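Local coordinates for protein exosome complex component Rrp42 (Methanothermobacter thermautotrophicus, PDB 2WNR) that probably serves as a non-catalytic subunit of the RNA-degrading archaeal exosome and helps shape the active site of its partner Rrp41, at residues R109-D112 and R113-E117. Sequence-based numbering, arbitrary orientation.
Sequences RVVD and RCIRE
Asp112 and Arg116 form an i to i+4 salt bridge near the C-terminal end of alpha-helix 102-117, part of the RNase PH fold. Arg116 can be followed outward. Arg116 CB lies 3.1 Å from Asp112 O, the carbonyl that also accepts the Arg116 backbone N-H. CG stands anti to the backbone N (chi1 -173°). The chain then bends at chi3 (-53°), which turns the guanidinium back to the carboxylate. Arg116 CD passes 3.9 Å from Asp112 OD1. Arg116 NE donates to OD1 of Asp112 at 2.8 Å, almost in the guanidinium plane. NH2 of Arg116 donates to Asp112 OD2 at 3.0 Å and reaches OD1 only weakly. The grip is therefore side-on and two-pronged. Both oxygens use their syn lone pairs, and the two flat groups are nearly coplanar. Asp112 OD2 is also hydrogen-bonded to Thr83, and Arg116 NH2 to Ile81 O, so the pair is tied to strand 80-87.

Another side of the helix is apolar. Val111 CG1 and Ile115 CD1 lie 3.9 Å apart, side by side and pointing the same way, against helix 150-164. Val110 and Cys114 both pack on Met195 of strand 193-201.

Arg113 takes a separate course. Its NH1 hydrogen-bonds to Gln235 OE1 on strand 231-237 of the same chain. Arg113 NH2 and Arg109 NE each form a salt bridge with an acidic side chain of another protein's chain, linking the helix to a neighbouring subunit. Val110 CG2 sits over one face of the Arg113 guanidinium, 4.1 Å from Arg113 NH1.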
loop_
_atom_site.group_PDB
_atom_site.type_symbol
_atom_site.label_atom_id
_atom_site.label_comp_id
_atom_site.label_asym_id
_atom_site.label_seq_id
_atom_site.Cartn_x
_atom_site.Cartn_y
_atom_site.Cartn_z
ATOM N N ARG A 109 -11.654 8.288 -15.098
ATOM C CA ARG A 109 -13.077 8.439 -14.767
ATOM C C ARG A 109 -13.894 9.158 -15.834
ATOM O O ARG A 109 -15.070 8.852 -16.039
ATOM C CB ARG A 109 -13.230 9.169 -13.446
ATOM C CG ARG A 109 -12.797 8.342 -12.271
ATOM C CD ARG A 109 -12.874 9.135 -11.000
ATOM N NE ARG A 109 -14.232 9.572 -10.689
ATOM C CZ ARG A 109 -15.164 8.799 -10.148
ATOM N NH1 ARG A 109 -14.892 7.533 -9.880
ATOM N NH2 ARG A 109 -16.356 9.292 -9.888
ATOM N N VAL A 110 -13.272 10.119 -16.508
ATOM C CA VAL A 110 -13.945 10.853 -17.565
ATOM C C VAL A 110 -14.210 9.956 -18.762
ATOM O O VAL A 110 -15.292 10.015 -19.351
ATOM C CB VAL A 110 -13.194 12.156 -17.939
ATOM C CG1 VAL A 110 -13.741 12.746 -19.211
ATOM C CG2 VAL A 110 -13.374 13.166 -16.825
ATOM N N VAL A 111 -13.252 9.096 -19.091
ATOM C CA VAL A 111 -13.434 8.112 -20.153
ATOM C C VAL A 111 -14.492 7.110 -19.743
ATOM O O VAL A 111 -15.384 6.782 -20.520
ATOM C CB VAL A 111 -12.146 7.355 -20.465
ATOM C CG1 VAL A 111 -12.426 6.239 -21.466
ATOM C CG2 VAL A 111 -11.085 8.308 -20.983
ATOM N N ASP A 112 -14.399 6.633 -18.508
ATOM C CA ASP A 112 -15.376 5.704 -18.008
ATOM C C ASP A 112 -16.772 6.307 -18.064
ATOM O O ASP A 112 -17.733 5.621 -18.406
ATOM C CB ASP A 112 -15.044 5.269 -16.587
ATOM C CG ASP A 112 -15.976 4.173 -16.102
ATOM O OD1 ASP A 112 -17.094 4.506 -15.668
ATOM O OD2 ASP A 112 -15.604 2.984 -16.185
ATOM N N ARG A 113 -16.876 7.589 -17.731
ATOM C CA ARG A 113 -18.164 8.279 -17.736
ATOM C C ARG A 113 -18.801 8.271 -19.130
ATOM O O ARG A 113 -19.975 7.918 -19.285
ATOM C CB ARG A 113 -17.989 9.717 -17.247
ATOM C CG ARG A 113 -19.286 10.421 -16.863
ATOM C CD ARG A 113 -19.001 11.806 -16.351
ATOM N NE ARG A 113 -18.011 11.766 -15.277
ATOM C CZ ARG A 113 -17.173 12.759 -14.975
ATOM N NH1 ARG A 113 -17.196 13.893 -15.667
ATOM N NH2 ARG A 113 -16.307 12.610 -13.980
ATOM N N CYS A 114 -18.000 8.653 -20.125
ATOM C CA CYS A 114 -18.405 8.695 -21.524
ATOM C C CYS A 114 -18.909 7.343 -22.046
ATOM O O CYS A 114 -20.001 7.260 -22.622
ATOM C CB CYS A 114 -17.232 9.170 -22.367
ATOM S SG CYS A 114 -17.694 9.737 -23.983
ATOM N N ILE A 115 -18.123 6.288 -21.839
ATOM C CA ILE A 115 -18.541 4.933 -22.212
ATOM C C ILE A 115 -19.781 4.471 -21.441
ATOM O O ILE A 115 -20.702 3.905 -22.036
ATOM C CB ILE A 115 -17.375 3.911 -22.083
ATOM C CG1 ILE A 115 -16.557 3.869 -23.370
ATOM C CG2 ILE A 115 -17.872 2.508 -21.801
ATOM C CD1 ILE A 115 -15.501 4.925 -23.453
ATOM N N ARG A 116 -19.807 4.729 -20.134
ATOM C CA ARG A 116 -20.874 4.228 -19.264
ATOM C C ARG A 116 -22.211 4.936 -19.486
ATOM O O ARG A 116 -23.235 4.284 -19.661
ATOM C CB ARG A 116 -20.451 4.316 -17.790
ATOM C CG ARG A 116 -21.418 3.665 -16.782
ATOM C CD ARG A 116 -20.852 3.713 -15.354
ATOM N NE ARG A 116 -19.499 3.153 -15.292
ATOM C CZ ARG A 116 -19.215 1.854 -15.176
ATOM N NH1 ARG A 116 -20.196 0.943 -15.090
ATOM N NH2 ARG A 116 -17.946 1.470 -15.136
ATOM N N GLU A 117 -22.182 6.266 -19.493
ATOM C CA GLU A 117 -23.395 7.084 -19.557
ATOM C C GLU A 117 -24.069 7.095 -20.935
ATOM O O GLU A 117 -25.279 7.307 -21.043
ATOM C CB GLU A 117 -23.111 8.515 -19.084
ATOM C CG GLU A 117 -22.633 8.615 -17.634
ATOM C CD GLU A 117 -23.586 7.962 -16.637
ATOM O OE1 GLU A 117 -24.757 8.380 -16.554
ATOM O OE2 GLU A 117 -23.157 7.028 -15.928
#